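Local coordinates for Mll2253 protein (Mesorhizobium loti, PDB 3Q63), which is of unknown function but has the helix-grip fold of the AHA1 family and, like other Bet v 1-like proteins, may bind a hydrophobic ligand or a partner protein, at residues B[133-136]-B[137-141]. Sequence-based numbering, arbitrary orientation.
Sequences EKLE and QLLDR
The last two turns of the long C-terminal helix 118-141, the helix that packs against the curved antiparallel sheet in Bet v 1-like folds, join Glu133, Lys134, Leu135 and Glu136 to residues 137-141, which follow without a gap. Four successive i to i+4 backbone bonds, pairing Glu133-Glu136 with Gln137-Asp140, establish regular alpha-helix. The straightest runs from Leu139 N to Leu135 O, with an N-H...O angle of 167°; the bond from Leu138 N to Lys134 O is 3.0 Å long. Water 1 donates a second hydrogen bond to Lys134 O at 2.6 Å and weakly accepts one from Arg141 NH1, a tenuous bridge between Lys134 and Arg141 on the exposed side.

The buried side is aliphatic. Leu135 CD1 lies 4.4 Å from Leu139 CG, a loose contact along one ridge of the helix. In Leu139, CG stands anti to the carbonyl carbon (chi1 -67°), a torsion that brings it within 3.4 Å of Leu135 O. Both leucines also touch Ala27 of helix 21-29, while Leu138 joins Leu135 against Trp37 of helix 31-37, so this end of the long helix is seated on the two short ones.

On a more polar face, Asp140 reaches back over the preceding turn. Its OD1 is hydrogen-bonded to His19, which ties the helix end to the segment leading into helix 21-29. Water 2 bridges the same carboxylate to the backbone, donating to Glu136 O at 2.9 Å and, weakly, to Asp140 OD1 at 2.7 Å.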
# COMPACT_ATOMS: atom_id res chain seq x y z
N GLU B 133 -12.77 -8.24 1.09
CA GLU B 133 -12.53 -9.64 1.43
C GLU B 133 -11.98 -9.68 2.85
O GLU B 133 -12.41 -10.49 3.68
CB GLU B 133 -11.53 -10.27 0.46
CG GLU B 133 -12.15 -10.76 -0.82
CD GLU B 133 -12.81 -12.12 -0.67
OE1 GLU B 133 -13.71 -12.27 0.18
OE2 GLU B 133 -12.41 -13.05 -1.41
N LYS B 134 -11.03 -8.80 3.14
CA LYS B 134 -10.44 -8.76 4.47
C LYS B 134 -11.44 -8.21 5.48
O LYS B 134 -11.36 -8.51 6.67
CB LYS B 134 -9.16 -7.90 4.47
CG LYS B 134 -8.04 -8.50 3.62
CD LYS B 134 -6.79 -7.63 3.61
CE LYS B 134 -6.13 -7.56 4.98
NZ LYS B 134 -4.88 -6.75 4.94
N LEU B 135 -12.39 -7.41 5.01
CA LEU B 135 -13.42 -6.85 5.88
C LEU B 135 -14.36 -7.97 6.32
O LEU B 135 -14.70 -8.08 7.49
CB LEU B 135 -14.21 -5.75 5.16
CG LEU B 135 -15.49 -5.26 5.84
CD1 LEU B 135 -15.15 -4.69 7.21
CD2 LEU B 135 -16.18 -4.20 4.98
N GLU B 136 -14.78 -8.79 5.36
CA GLU B 136 -15.67 -9.90 5.66
C GLU B 136 -14.99 -10.94 6.54
O GLU B 136 -15.62 -11.57 7.39
CB GLU B 136 -16.16 -10.55 4.37
CG GLU B 136 -17.19 -9.71 3.65
CD GLU B 136 -17.73 -10.38 2.42
OE1 GLU B 136 -17.01 -10.44 1.40
OE2 GLU B 136 -18.88 -10.87 2.48
N GLN B 137 -13.69 -11.10 6.34
CA GLN B 137 -12.89 -12.04 7.12
C GLN B 137 -12.86 -11.57 8.57
O GLN B 137 -13.01 -12.37 9.50
CB GLN B 137 -11.47 -12.12 6.55
CG GLN B 137 -10.48 -12.83 7.46
CD GLN B 137 -9.07 -12.86 6.88
OE1 GLN B 137 -8.52 -11.82 6.50
NE2 GLN B 137 -8.47 -14.05 6.82
N LEU B 138 -12.66 -10.27 8.76
CA LEU B 138 -12.61 -9.68 10.09
C LEU B 138 -13.94 -9.87 10.82
O LEU B 138 -13.97 -10.31 11.97
CB LEU B 138 -12.30 -8.19 9.99
CG LEU B 138 -12.41 -7.38 11.28
CD1 LEU B 138 -11.34 -7.84 12.26
CD2 LEU B 138 -12.25 -5.89 10.98
N LEU B 139 -15.04 -9.55 10.14
CA LEU B 139 -16.37 -9.68 10.72
C LEU B 139 -16.68 -11.12 11.14
O LEU B 139 -17.39 -11.35 12.12
CB LEU B 139 -17.44 -9.18 9.73
CG LEU B 139 -17.41 -7.66 9.45
CD1 LEU B 139 -18.49 -7.28 8.44
CD2 LEU B 139 -17.65 -6.92 10.76
N ASP B 140 -16.13 -12.09 10.41
CA ASP B 140 -16.33 -13.51 10.73
C ASP B 140 -15.48 -13.99 11.90
O ASP B 140 -15.96 -14.74 12.75
CB ASP B 140 -16.05 -14.40 9.52
CG ASP B 140 -17.15 -14.34 8.47
OD1 ASP B 140 -18.30 -13.99 8.83
OD2 ASP B 140 -16.86 -14.66 7.30
N ARG B 141 -14.22 -13.57 11.96
CA ARG B 141 -13.36 -14.02 13.05
C ARG B 141 -13.68 -13.32 14.36
O ARG B 141 -13.25 -13.77 15.42
CB ARG B 141 -11.89 -13.81 12.72
CG ARG B 141 -11.42 -12.37 12.80
CD ARG B 141 -9.91 -12.32 12.93
NE ARG B 141 -9.24 -13.16 11.93
CZ ARG B 141 -9.12 -12.84 10.65
NH1 ARG B 141 -9.63 -11.70 10.19
NH2 ARG B 141 -8.48 -13.66 9.82
O HOH W 1 -9.20 -9.22 7.94
O HOH W 2 -18.42 -12.00 6.95